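PDB 3IA4: dihydrofolate reductase from Moritella profunda, which catalyses the NADPH-dependent reduction of 7,8-dihydrofolate to 5,6,7,8-tetrahydrofolate, a step thought to be essential for glycine, purine and DNA precursor synthesis. Local coordinates for residues M21-P26 with T115-T120; N12-L17 with D124-D129; E137-S142 with Y153-L158. All blocks are in the same frame, centred on the assembly; numbering follows the deposited sequence.

Contact 1 (M21-P26 with T115-T120). With NDP (NADPH dihydro-nicotinamide-adenine-dinucleotide phosphate), chain E.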
loop_
_atom_site.group_PDB
_atom_site.type_symbol
_atom_site.label_atom_id
_atom_site.label_comp_id
_atom_site.label_asym_id
_atom_site.label_seq_id
_atom_site.Cartn_x
_atom_site.Cartn_y
_atom_site.Cartn_z
ATOM N N MET A 21 7.551 8.812 3.742
ATOM C CA MET A 21 6.244 9.210 4.243
ATOM C C MET A 21 6.465 10.295 5.253
ATOM O O MET A 21 7.380 10.156 6.076
ATOM C CB MET A 21 5.493 8.012 4.798
ATOM C CG MET A 21 5.200 6.976 3.664
ATOM S SD MET A 21 4.905 5.308 4.255
ATOM C CE MET A 21 3.859 5.581 5.627
ATOM N N PRO A 22 5.737 11.415 5.134
ATOM C CA PRO A 22 6.102 12.616 5.917
ATOM C C PRO A 22 5.483 12.644 7.315
ATOM O O PRO A 22 4.803 13.635 7.673
ATOM C CB PRO A 22 5.551 13.775 5.063
ATOM C CG PRO A 22 4.326 13.167 4.453
ATOM C CD PRO A 22 4.807 11.748 4.039
ATOM N N TRP A 23 5.692 11.574 8.087
ATOM C CA TRP A 23 5.210 11.519 9.471
ATOM C C TRP A 23 6.031 10.476 10.194
ATOM O O TRP A 23 6.669 9.625 9.580
ATOM C CB TRP A 23 3.720 11.135 9.583
ATOM C CG TRP A 23 3.279 9.931 8.777
ATOM C CD1 TRP A 23 3.498 8.602 9.056
ATOM C CD2 TRP A 23 2.608 9.970 7.516
ATOM N NE1 TRP A 23 2.918 7.795 8.063
ATOM C CE2 TRP A 23 2.393 8.626 7.102
ATOM C CE3 TRP A 23 2.118 11.033 6.707
ATOM C CZ2 TRP A 23 1.735 8.300 5.907
ATOM C CZ3 TRP A 23 1.472 10.705 5.495
ATOM C CH2 TRP A 23 1.264 9.355 5.126
ATOM N N HIS A 24 6.021 10.580 11.521
ATOM C CA HIS A 24 6.634 9.565 12.394
ATOM C C HIS A 24 5.510 8.788 13.066
ATOM O O HIS A 24 4.757 9.364 13.846
ATOM C CB HIS A 24 7.496 10.257 13.478
ATOM C CG HIS A 24 8.232 9.273 14.353
ATOM N ND1 HIS A 24 7.836 8.969 15.639
ATOM C CD2 HIS A 24 9.275 8.462 14.077
ATOM C CE1 HIS A 24 8.618 8.018 16.129
ATOM N NE2 HIS A 24 9.509 7.705 15.203
ATOM N N LEU A 25 5.355 7.496 12.754
ATOM C CA LEU A 25 4.253 6.725 13.275
ATOM C C LEU A 25 4.609 5.232 13.218
ATOM O O LEU A 25 4.087 4.463 12.421
ATOM C CB LEU A 25 2.980 7.054 12.399
ATOM C CG LEU A 25 1.616 6.967 13.058
ATOM C CD1 LEU A 25 1.512 7.825 14.377
ATOM C CD2 LEU A 25 0.472 7.320 12.039
ATOM N N PRO A 26 5.556 4.801 14.061
ATOM C CA PRO A 26 6.090 3.447 13.973
ATOM C C PRO A 26 5.030 2.381 14.119
ATOM O O PRO A 26 5.167 1.320 13.509
ATOM C CB PRO A 26 7.026 3.344 15.201
ATOM C CG PRO A 26 6.907 4.662 15.933
ATOM C CD PRO A 26 6.197 5.644 15.076
ATOM N N THR A 115 -5.507 3.161 6.164
ATOM C CA THR A 115 -5.297 3.804 7.468
ATOM C C THR A 115 -5.466 5.303 7.238
ATOM O O THR A 115 -4.916 5.832 6.267
ATOM C CB THR A 115 -3.867 3.535 7.864
ATOM O OG1 THR A 115 -3.738 2.123 8.102
ATOM C CG2 THR A 115 -3.492 4.305 9.166
ATOM N N HIS A 116 -6.307 5.961 8.040
ATOM C CA HIS A 116 -6.408 7.406 7.960
ATOM C C HIS A 116 -5.712 7.980 9.153
ATOM O O HIS A 116 -6.068 7.648 10.297
ATOM C CB HIS A 116 -7.886 7.790 8.000
ATOM C CG HIS A 116 -8.666 7.195 6.881
ATOM N ND1 HIS A 116 -8.751 7.804 5.642
ATOM C CD2 HIS A 116 -9.420 6.075 6.814
ATOM C CE1 HIS A 116 -9.525 7.068 4.853
ATOM N NE2 HIS A 116 -9.929 6.011 5.535
ATOM N N ILE A 117 -4.731 8.858 8.879
ATOM C CA ILE A 117 -4.013 9.590 9.946
ATOM C C ILE A 117 -4.525 11.016 10.131
ATOM O O ILE A 117 -4.699 11.753 9.150
ATOM C CB ILE A 117 -2.510 9.631 9.566
ATOM C CG1 ILE A 117 -2.030 8.208 9.292
ATOM C CG2 ILE A 117 -1.690 10.371 10.672
ATOM C CD1 ILE A 117 -0.584 8.157 8.680
ATOM N N GLU A 118 -4.786 11.431 11.379
ATOM C CA GLU A 118 -5.310 12.769 11.594
ATOM C C GLU A 118 -4.166 13.765 11.582
ATOM O O GLU A 118 -3.652 14.165 12.650
ATOM C CB GLU A 118 -6.073 12.846 12.915
ATOM C CG GLU A 118 -7.310 11.983 12.930
ATOM C CD GLU A 118 -8.147 12.177 14.213
ATOM O OE1 GLU A 118 -7.977 13.227 14.905
ATOM O OE2 GLU A 118 -8.959 11.269 14.499
ATOM N N LEU A 119 -3.730 14.149 10.377
ATOM C CA LEU A 119 -2.589 15.032 10.230
ATOM C C LEU A 119 -2.750 15.775 8.908
ATOM O O LEU A 119 -3.098 15.149 7.915
ATOM C CB LEU A 119 -1.320 14.173 10.176
ATOM C CG LEU A 119 -0.047 14.911 9.781
ATOM C CD1 LEU A 119 0.451 15.877 10.829
ATOM C CD2 LEU A 119 0.955 13.806 9.596
ATOM N N THR A 120 -2.557 17.106 8.914
ATOM C CA THR A 120 -2.446 17.847 7.645
ATOM C C THR A 120 -0.934 18.077 7.389
ATOM O O THR A 120 -0.222 18.723 8.187
ATOM C CB THR A 120 -3.154 19.171 7.717
ATOM O OG1 THR A 120 -4.555 18.924 7.903
ATOM C CG2 THR A 120 -2.928 19.973 6.414
HETATM P PA NDP E . 5.818 4.033 -7.325
HETATM O O1A NDP E . 4.403 3.798 -7.787
HETATM O O2A NDP E . 6.334 3.433 -6.054
HETATM O O5B NDP E . 6.910 3.656 -8.484
HETATM C C5B NDP E . 6.665 4.110 -9.832
HETATM C C4B NDP E . 7.704 3.402 -10.695
HETATM O O4B NDP E . 7.207 2.075 -10.918
HETATM C C3B NDP E . 7.719 3.979 -12.132
HETATM O O3B NDP E . 8.555 5.130 -12.188
HETATM C C2B NDP E . 8.188 2.809 -12.982
HETATM O O2B NDP E . 9.545 2.462 -12.688
HETATM C C1B NDP E . 7.387 1.708 -12.317
HETATM N N9A NDP E . 6.076 1.456 -12.952
HETATM C C8A NDP E . 4.936 2.111 -12.681
HETATM N N7A NDP E . 3.899 1.576 -13.358
HETATM C C5A NDP E . 4.397 0.529 -14.073
HETATM C C6A NDP E . 3.869 -0.505 -14.974
HETATM N N6A NDP E . 2.549 -0.553 -15.350
HETATM N N1A NDP E . 4.795 -1.408 -15.447
HETATM C C2A NDP E . 6.083 -1.440 -15.122
HETATM N N3A NDP E . 6.613 -0.529 -14.310
HETATM C C4A NDP E . 5.814 0.451 -13.771
HETATM O O3 NDP E . 6.147 5.618 -7.293
HETATM P PN NDP E . 5.428 6.956 -6.764
HETATM O O1N NDP E . 4.128 7.106 -7.465
HETATM O O2N NDP E . 6.424 8.055 -6.837
HETATM O O5D NDP E . 5.050 6.603 -5.266
HETATM C C5D NDP E . 6.081 6.604 -4.289
HETATM C C4D NDP E . 5.671 7.490 -3.118
HETATM O O4D NDP E . 4.568 6.853 -2.372
HETATM C C3D NDP E . 6.783 7.722 -2.084
HETATM O O3D NDP E . 6.662 9.062 -1.569
HETATM C C2D NDP E . 6.449 6.749 -0.952
HETATM O O2D NDP E . 6.963 7.147 0.343
HETATM C C1D NDP E . 4.947 6.814 -0.982
HETATM N N1N NDP E . 4.254 5.652 -0.437
HETATM C C2N NDP E . 3.352 5.862 0.523
HETATM C C3N NDP E . 2.593 4.816 0.985
HETATM C C7N NDP E . 1.603 5.090 2.074
HETATM O O7N NDP E . 0.834 4.203 2.379
HETATM N N7N NDP E . 1.468 6.301 2.623
HETATM C C4N NDP E . 2.714 3.378 0.504
HETATM C C5N NDP E . 3.679 3.333 -0.581
HETATM C C6N NDP E . 4.425 4.420 -0.967
HETATM P P2B NDP E . 10.657 2.396 -13.870
HETATM O O1X NDP E . 11.764 1.694 -13.214
HETATM O O2X NDP E . 9.945 1.728 -14.996
HETATM O O3X NDP E . 10.897 3.829 -14.256
#

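Contact 2 (N12-L17 with D124-D129). With NDP (NADPH dihydro-nicotinamide-adenine-dinucleotide phosphate), chain E.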
loop_
_atom_site.group_PDB
_atom_site.type_symbol
_atom_site.label_atom_id
_atom_site.label_comp_id
_atom_site.label_asym_id
_atom_site.label_seq_id
_atom_site.Cartn_x
_atom_site.Cartn_y
_atom_site.Cartn_z
ATOM N N ASN A 12 -6.446 14.957 3.007
ATOM C CA ASN A 12 -6.423 15.308 1.588
ATOM C C ASN A 12 -5.683 14.189 0.797
ATOM O O ASN A 12 -5.169 14.468 -0.289
ATOM C CB ASN A 12 -5.722 16.664 1.387
ATOM C CG ASN A 12 -6.312 17.752 2.252
ATOM O OD1 ASN A 12 -7.520 17.888 2.295
ATOM N ND2 ASN A 12 -5.456 18.442 3.053
ATOM N N ARG A 13 -5.719 12.942 1.319
ATOM C CA ARG A 13 -5.133 11.748 0.639
ATOM C C ARG A 13 -3.641 11.807 0.432
ATOM O O ARG A 13 -3.080 11.145 -0.428
ATOM C CB ARG A 13 -5.826 11.449 -0.742
ATOM C CG ARG A 13 -7.312 11.524 -0.634
ATOM C CD ARG A 13 -7.943 10.815 -1.913
ATOM N NE ARG A 13 -7.541 11.400 -3.230
ATOM C CZ ARG A 13 -8.151 12.416 -3.845
ATOM N NH1 ARG A 13 -9.225 12.988 -3.293
ATOM N NH2 ARG A 13 -7.750 12.820 -5.034
ATOM N N VAL A 14 -2.950 12.678 1.191
ATOM C CA VAL A 14 -1.474 12.664 1.046
ATOM C C VAL A 14 -0.854 11.335 1.516
ATOM O O VAL A 14 -1.190 10.834 2.608
ATOM C CB VAL A 14 -0.807 13.799 1.950
ATOM C CG1 VAL A 14 0.751 13.647 1.960
ATOM C CG2 VAL A 14 -1.097 15.169 1.349
ATOM N N ILE A 15 0.063 10.797 0.715
ATOM C CA ILE A 15 0.717 9.535 1.077
ATOM C C ILE A 15 2.231 9.643 1.086
ATOM O O ILE A 15 2.881 8.768 1.647
ATOM C CB ILE A 15 0.326 8.349 0.159
ATOM C CG1 ILE A 15 0.692 8.642 -1.294
ATOM C CG2 ILE A 15 -1.136 8.031 0.347
ATOM C CD1 ILE A 15 0.434 7.389 -2.200
ATOM N N GLY A 16 2.818 10.707 0.493
ATOM C CA GLY A 16 4.279 10.713 0.317
ATOM C C GLY A 16 4.849 12.110 0.115
ATOM O O GLY A 16 4.105 13.005 -0.300
ATOM N N LEU A 17 6.126 12.273 0.454
ATOM C CA LEU A 17 6.851 13.501 0.146
ATOM C C LEU A 17 8.305 13.110 0.011
ATOM O O LEU A 17 8.851 12.468 0.926
ATOM C CB LEU A 17 6.654 14.519 1.284
ATOM C CG LEU A 17 7.455 15.812 1.065
ATOM C CD1 LEU A 17 7.081 16.568 -0.194
ATOM C CD2 LEU A 17 7.337 16.740 2.265
ATOM N N ASP A 124 3.859 15.266 -2.007
ATOM C CA ASP A 124 4.115 15.278 -3.444
ATOM C C ASP A 124 3.574 14.015 -4.149
ATOM O O ASP A 124 3.859 13.788 -5.321
ATOM C CB ASP A 124 5.607 15.532 -3.768
ATOM C CG ASP A 124 6.512 14.395 -3.362
ATOM O OD1 ASP A 124 6.060 13.232 -3.125
ATOM O OD2 ASP A 124 7.740 14.646 -3.325
ATOM N N THR A 125 2.830 13.196 -3.399
ATOM C CA THR A 125 2.140 12.010 -3.932
ATOM C C THR A 125 0.846 11.826 -3.142
ATOM O O THR A 125 0.794 12.055 -1.918
ATOM C CB THR A 125 2.967 10.713 -3.827
ATOM O OG1 THR A 125 3.606 10.678 -2.583
ATOM C CG2 THR A 125 4.089 10.755 -4.893
ATOM N N TRP A 126 -0.222 11.495 -3.853
ATOM C CA TRP A 126 -1.534 11.389 -3.236
ATOM C C TRP A 126 -2.161 10.077 -3.613
ATOM O O TRP A 126 -2.007 9.586 -4.750
ATOM C CB TRP A 126 -2.479 12.526 -3.771
ATOM C CG TRP A 126 -2.066 13.856 -3.267
ATOM C CD1 TRP A 126 -2.604 14.512 -2.203
ATOM C CD2 TRP A 126 -1.047 14.708 -3.807
ATOM N NE1 TRP A 126 -1.919 15.705 -1.989
ATOM C CE2 TRP A 126 -0.967 15.849 -2.965
ATOM C CE3 TRP A 126 -0.152 14.600 -4.902
ATOM C CZ2 TRP A 126 -0.020 16.875 -3.167
ATOM C CZ3 TRP A 126 0.808 15.639 -5.102
ATOM C CH2 TRP A 126 0.846 16.759 -4.231
ATOM N N PHE A 127 -2.935 9.522 -2.714
ATOM C CA PHE A 127 -3.783 8.316 -3.060
ATOM C C PHE A 127 -4.844 8.726 -4.091
ATOM O O PHE A 127 -5.309 9.878 -4.139
ATOM C CB PHE A 127 -4.509 7.843 -1.760
ATOM C CG PHE A 127 -5.029 6.436 -1.863
ATOM C CD1 PHE A 127 -6.401 6.179 -2.024
ATOM C CD2 PHE A 127 -4.114 5.376 -1.866
ATOM C CE1 PHE A 127 -6.868 4.824 -2.162
ATOM C CE2 PHE A 127 -4.552 4.060 -1.997
ATOM C CZ PHE A 127 -5.922 3.766 -2.189
ATOM N N PRO A 128 -5.302 7.796 -4.935
ATOM C CA PRO A 128 -6.344 8.160 -5.895
ATOM C C PRO A 128 -7.698 8.540 -5.226
ATOM O O PRO A 128 -7.926 8.254 -4.067
ATOM C CB PRO A 128 -6.561 6.824 -6.671
ATOM C CG PRO A 128 -5.590 5.870 -6.198
ATOM C CD PRO A 128 -4.714 6.458 -5.184
ATOM N N ASP A 129 -8.580 9.223 -5.956
ATOM C CA ASP A 129 -9.889 9.591 -5.419
ATOM C C ASP A 129 -10.846 8.355 -5.418
ATOM O O ASP A 129 -11.685 8.149 -6.315
ATOM C CB ASP A 129 -10.472 10.707 -6.318
ATOM C CG ASP A 129 -11.799 11.186 -5.847
ATOM O OD1 ASP A 129 -12.084 10.942 -4.665
ATOM O OD2 ASP A 129 -12.599 11.734 -6.667
HETATM P PA NDP E . 5.818 4.033 -7.325
HETATM O O1A NDP E . 4.403 3.798 -7.787
HETATM O O2A NDP E . 6.334 3.433 -6.054
HETATM O O5B NDP E . 6.910 3.656 -8.484
HETATM C C5B NDP E . 6.665 4.110 -9.832
HETATM C C4B NDP E . 7.704 3.402 -10.695
HETATM O O4B NDP E . 7.207 2.075 -10.918
HETATM C C3B NDP E . 7.719 3.979 -12.132
HETATM O O3B NDP E . 8.555 5.130 -12.188
HETATM C C2B NDP E . 8.188 2.809 -12.982
HETATM O O2B NDP E . 9.545 2.462 -12.688
HETATM C C1B NDP E . 7.387 1.708 -12.317
HETATM N N9A NDP E . 6.076 1.456 -12.952
HETATM C C8A NDP E . 4.936 2.111 -12.681
HETATM N N7A NDP E . 3.899 1.576 -13.358
HETATM C C5A NDP E . 4.397 0.529 -14.073
HETATM C C6A NDP E . 3.869 -0.505 -14.974
HETATM N N6A NDP E . 2.549 -0.553 -15.350
HETATM N N1A NDP E . 4.795 -1.408 -15.447
HETATM C C2A NDP E . 6.083 -1.440 -15.122
HETATM N N3A NDP E . 6.613 -0.529 -14.310
HETATM C C4A NDP E . 5.814 0.451 -13.771
HETATM O O3 NDP E . 6.147 5.618 -7.293
HETATM P PN NDP E . 5.428 6.956 -6.764
HETATM O O1N NDP E . 4.128 7.106 -7.465
HETATM O O2N NDP E . 6.424 8.055 -6.837
HETATM O O5D NDP E . 5.050 6.603 -5.266
HETATM C C5D NDP E . 6.081 6.604 -4.289
HETATM C C4D NDP E . 5.671 7.490 -3.118
HETATM O O4D NDP E . 4.568 6.853 -2.372
HETATM C C3D NDP E . 6.783 7.722 -2.084
HETATM O O3D NDP E . 6.662 9.062 -1.569
HETATM C C2D NDP E . 6.449 6.749 -0.952
HETATM O O2D NDP E . 6.963 7.147 0.343
HETATM C C1D NDP E . 4.947 6.814 -0.982
HETATM N N1N NDP E . 4.254 5.652 -0.437
HETATM C C2N NDP E . 3.352 5.862 0.523
HETATM C C3N NDP E . 2.593 4.816 0.985
HETATM C C7N NDP E . 1.603 5.090 2.074
HETATM O O7N NDP E . 0.834 4.203 2.379
HETATM N N7N NDP E . 1.468 6.301 2.623
HETATM C C4N NDP E . 2.714 3.378 0.504
HETATM C C5N NDP E . 3.679 3.333 -0.581
HETATM C C6N NDP E . 4.425 4.420 -0.967
HETATM P P2B NDP E . 10.657 2.396 -13.870
HETATM O O1X NDP E . 11.764 1.694 -13.214
HETATM O O2X NDP E . 9.945 1.728 -14.996
HETATM O O3X NDP E . 10.897 3.829 -14.256
HETATM O O HOH W 1 -5.235 11.795 -6.241
#

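Contact 3 (E137-S142 with Y153-L158)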
loop_
_atom_site.group_PDB
_atom_site.type_symbol
_atom_site.label_atom_id
_atom_site.label_comp_id
_atom_site.label_asym_id
_atom_site.label_seq_id
_atom_site.Cartn_x
_atom_site.Cartn_y
_atom_site.Cartn_z
ATOM N N GLU A 137 -17.783 -0.628 4.316
ATOM C CA GLU A 137 -16.723 -0.942 5.287
ATOM C C GLU A 137 -16.976 -2.302 5.911
ATOM O O GLU A 137 -18.117 -2.571 6.331
ATOM C CB GLU A 137 -16.659 0.160 6.330
ATOM C CG GLU A 137 -15.535 -0.032 7.317
ATOM C CD GLU A 137 -15.523 1.053 8.350
ATOM O OE1 GLU A 137 -16.488 1.103 9.163
ATOM O OE2 GLU A 137 -14.550 1.857 8.368
ATOM N N ILE A 138 -15.979 -3.197 5.930
ATOM C CA ILE A 138 -16.211 -4.504 6.531
ATOM C C ILE A 138 -15.328 -4.795 7.752
ATOM O O ILE A 138 -15.496 -5.871 8.379
ATOM C CB ILE A 138 -15.996 -5.640 5.565
ATOM C CG1 ILE A 138 -14.577 -5.590 5.004
ATOM C CG2 ILE A 138 -17.025 -5.588 4.442
ATOM C CD1 ILE A 138 -14.301 -6.727 3.990
ATOM N N GLU A 139 -14.371 -3.909 8.059
ATOM C CA GLU A 139 -13.519 -4.042 9.271
ATOM C C GLU A 139 -13.043 -2.652 9.646
ATOM O O GLU A 139 -12.886 -1.781 8.775
ATOM C CB GLU A 139 -12.267 -4.905 9.041
ATOM C CG GLU A 139 -12.589 -6.343 8.733
ATOM C CD GLU A 139 -11.462 -7.280 9.126
ATOM O OE1 GLU A 139 -11.747 -8.500 9.312
ATOM O OE2 GLU A 139 -10.307 -6.792 9.255
ATOM N N HIS A 140 -12.770 -2.449 10.930
ATOM C CA HIS A 140 -12.306 -1.114 11.328
ATOM C C HIS A 140 -11.587 -1.262 12.668
ATOM O O HIS A 140 -11.893 -2.172 13.434
ATOM C CB HIS A 140 -13.496 -0.228 11.534
ATOM C CG HIS A 140 -14.201 -0.518 12.821
ATOM N ND1 HIS A 140 -15.111 -1.541 12.944
ATOM C CD2 HIS A 140 -14.072 0.031 14.059
ATOM C CE1 HIS A 140 -15.552 -1.588 14.189
ATOM N NE2 HIS A 140 -14.927 -0.653 14.892
ATOM N N GLU A 141 -10.676 -0.336 12.956
ATOM C CA GLU A 141 -9.970 -0.273 14.256
ATOM C C GLU A 141 -9.543 1.175 14.486
ATOM O O GLU A 141 -9.146 1.834 13.548
ATOM C CB GLU A 141 -8.734 -1.201 14.230
ATOM C CG GLU A 141 -9.038 -2.654 13.819
ATOM C CD GLU A 141 -7.795 -3.534 13.480
ATOM O OE1 GLU A 141 -7.949 -4.788 13.525
ATOM O OE2 GLU A 141 -6.689 -3.000 13.158
ATOM N N SER A 142 -9.645 1.688 15.715
ATOM C CA SER A 142 -9.173 3.047 16.071
ATOM C C SER A 142 -7.936 2.989 16.952
ATOM O O SER A 142 -7.856 2.125 17.851
ATOM C CB SER A 142 -10.252 3.755 16.899
ATOM O OG SER A 142 -10.994 4.617 16.087
ATOM N N TYR A 153 -4.819 7.721 14.574
ATOM C CA TYR A 153 -5.065 7.084 13.251
ATOM C C TYR A 153 -6.075 5.992 13.376
ATOM O O TYR A 153 -6.445 5.607 14.496
ATOM C CB TYR A 153 -3.763 6.639 12.567
ATOM C CG TYR A 153 -3.005 5.539 13.313
ATOM C CD1 TYR A 153 -2.187 5.842 14.391
ATOM C CD2 TYR A 153 -3.147 4.216 12.935
ATOM C CE1 TYR A 153 -1.501 4.801 15.093
ATOM C CE2 TYR A 153 -2.454 3.182 13.598
ATOM C CZ TYR A 153 -1.642 3.493 14.665
ATOM O OH TYR A 153 -0.974 2.457 15.321
ATOM N N ARG A 154 -6.600 5.535 12.245
ATOM C CA ARG A 154 -7.635 4.511 12.343
ATOM C C ARG A 154 -7.535 3.672 11.080
ATOM O O ARG A 154 -7.014 4.112 10.053
ATOM C CB ARG A 154 -9.053 5.104 12.509
ATOM C CG ARG A 154 -9.505 5.790 11.262
ATOM C CD ARG A 154 -10.826 6.566 11.495
ATOM N NE ARG A 154 -11.169 7.332 10.286
ATOM C CZ ARG A 154 -10.719 8.560 10.030
ATOM N NH1 ARG A 154 -11.073 9.178 8.894
ATOM N NH2 ARG A 154 -9.882 9.178 10.890
ATOM N N PHE A 155 -7.979 2.439 11.204
ATOM C CA PHE A 155 -8.036 1.504 10.066
ATOM C C PHE A 155 -9.448 1.298 9.542
ATOM O O PHE A 155 -10.390 1.171 10.311
ATOM C CB PHE A 155 -7.495 0.178 10.562
ATOM C CG PHE A 155 -7.546 -0.876 9.527
ATOM C CD1 PHE A 155 -6.755 -0.739 8.378
ATOM C CD2 PHE A 155 -8.435 -1.950 9.620
ATOM C CE1 PHE A 155 -6.821 -1.677 7.354
ATOM C CE2 PHE A 155 -8.497 -2.920 8.584
ATOM C CZ PHE A 155 -7.701 -2.767 7.459
ATOM N N SER A 156 -9.606 1.248 8.212
ATOM C CA SER A 156 -10.905 0.996 7.619
ATOM C C SER A 156 -10.683 0.059 6.442
ATOM O O SER A 156 -9.946 0.415 5.508
ATOM C CB SER A 156 -11.480 2.351 7.143
ATOM O OG SER A 156 -12.654 2.227 6.386
ATOM N N LEU A 157 -11.323 -1.111 6.464
ATOM C CA LEU A 157 -11.246 -2.002 5.347
ATOM C C LEU A 157 -12.510 -1.860 4.512
ATOM O O LEU A 157 -13.631 -2.108 4.988
ATOM C CB LEU A 157 -10.936 -3.423 5.859
ATOM C CG LEU A 157 -10.896 -4.580 4.873
ATOM C CD1 LEU A 157 -10.305 -4.283 3.589
ATOM C CD2 LEU A 157 -10.196 -5.806 5.534
ATOM N N LEU A 158 -12.333 -1.348 3.289
ATOM C CA LEU A 158 -13.462 -1.155 2.379
ATOM C C LEU A 158 -13.532 -2.222 1.301
ATOM O O LEU A 158 -12.504 -2.609 0.692
ATOM C CB LEU A 158 -13.367 0.195 1.678
ATOM C CG LEU A 158 -13.219 1.452 2.521
ATOM C CD1 LEU A 158 -13.118 2.667 1.635
ATOM C CD2 LEU A 158 -14.462 1.546 3.403
#

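Contact 1 (M21-P26 with T115-T120)
Trp-23 and Ile-117 form the centre of this contact through a CH-pi interaction. The methyl CD1 of Ile-117 lies over one face of the indole, 3.7 Å from the centroid of its five-membered ring and 23° off the ring normal. It is displaced toward the rim, and its closest ring atom is CE2 of Trp-23, at 3.4 Å. Isoleucine suits this place because its extended CG1-CD1 arm carries a methyl from its buried position on strand 111-117 to the ring: CG1 stands anti to the carbonyl carbon (chi1 -53°) and the arm stays straight at chi2. On the opposite face of the indole lies CB of Met-21, from the same loop, so the flat ring is held between two aliphatic groups.

The remaining contacts across the segments are apolar, and no hydrogen bond joins the two. Leu-25 meets Ile-117 tip to tip, with CD2 of Leu-25 3.6 Å from CD1 of Ile-117; the same isoleucine methyl thus serves both the tryptophan and the leucine. Farther along, Leu-119, with its branched end, puts one methyl, CD2, against CB of Trp-23 at 3.8 Å and approaches the indole obliquely. Tyr-153 packs against both Leu-25 and Ile-117 from the neighbouring strand.

Contacts with the cofactor make up the third group. The carboxamide nitrogen N7N of NADPH sits at the edge of the indole, near its plane, 3.9 Å from CZ2 of Trp-23. Met-21, its chain bent at chi3, lays its thioether beside the carboxamide, SD 3.9 Å from N7N of NADPH, and it also touches methotrexate. A loop tryptophan packed on the sheet beside the nicotinamide is characteristic of the dihydrofolate reductase active site, where cofactor and folate pockets meet.

Contact 2 (N12-L17 with D124-D129)
Arg-13 reaches across to Phe-127 with both its backbone and its side chain. Its carbonyl O accepts a bond from Phe-127 N at 2.8 Å, while its NE donates to Phe-127 O at 2.9 Å. That oxygen lies in the guanidinium plane, although NE stands above the carbonyl plane, off the lone pairs. Arginine suits the place because its chain, bent at chi3 (-59°), brings NE to the same residue that its own carbonyl holds. A water bridges Arg-13 NH2 and Phe-127 O, and the backbone of Asp-129 covers one guanidinium face. The Asp-129 carboxylate adds a long salt bridge, 3.8 Å from OD1 to Arg-13 NH1, through charge alone.

Farther along, Thr-125 O receives a nearly straight bond from Ile-15 N at 3.0 Å and a weak one from Gly-16 N. Gly-16 O takes Asp-124 N at 2.8 Å. Glycine suits this place: OG1 of Thr-125 lies 3.0 Å from Gly-16 CA, and a CB would probably run into it.

Around this core, Val-14 CG2 meets the indole of Trp-126 obliquely, nearest NE1, Phe-127 turns its ring toward strand 2-9 and Tyr-102, and Asp-124 OD2 accepts a bond from Asp-18 N. The backbone so fixed presents Ile-15 O to the NADPH carboxamide nitrogen N7N, at 3.0 Å. Ile-15 and Gly-16 both face Thr-125, a classic beta bulge in a short antiparallel pair that borders the nicotinamide site.

Contact 3 (E137-S142 with Y153-L158)
The carbonyl oxygen of Glu-141 accepts the shortest polar bond between the two segments, 2.7 Å from Phe-155 N. The bond belongs to an antiparallel beta hairpin, strands 135-143 and 153-160, at one edge of the enzyme's main sheet. Glu-141 N returns a bond to Phe-155 O, completing a hydrogen-bonded pair. Leu-157 N then bonds to Glu-139 O almost straight, at 178°, and Ile-138 N meets Leu-157 O at 2.8 Å.

On the face that carries Glu-139, Glu-141, Phe-155 and Leu-157, the glutamates lie beside their hydrophobic neighbours, pointing the same way. The aliphatic stem of Glu-139 runs along Leu-157, CB to CB 3.8 Å, which suits a residue apolar near the backbone and charged at its end. Glu-141 OE2 instead bonds to Tyr-143 OH, while Phe-155 and Leu-157 pack on Tyr-113 and Phe-155 also on Leu-31 of helix 26-36.

The other face, which also carries Ser-142 and Arg-154, holds Glu-137, His-140, Ser-156 and Leu-158. Glu-137 sends its extended chain diagonally over the strands, CG anti to the backbone N (chi1 -176°), to reach Ser-156 rather than its direct partner Leu-158. The hydroxyl OG of Ser-156 donates to the anti lone pair of Glu-137 OE2 at 2.8 Å. Serine is small enough for its buried place and still offers a hydroxyl; an alanine here would probably leave the Glu-137 carboxylate without this mate and freer to swing. Leu-158 CD2 packs against CB of Glu-137 at 3.9 Å.

Contact 1 is nested along the chain inside the loop closed by contact 2, and both end before contact 3 opens. The centres of contacts 1 and 2 lie about 11 Å apart; they touch where Met-21 and Trp-23 pack on the backbone of 14-15. The centre of contact 3 is about 15 Å from that of contact 1, joined through neighbouring strands 111-117 and 153-160 of the main sheet, where His-116 N probably bonds to Arg-154 O. Contacts 2 and 3 stay about 8 Å apart at their nearest atoms. Contact 1 sets the 21-26 loop against the end of strand 111-117, and contact 2 pairs two short strands, both beside the nicotinamide end of NADPH, while contact 3 forms the sheet edge away from the cofactor.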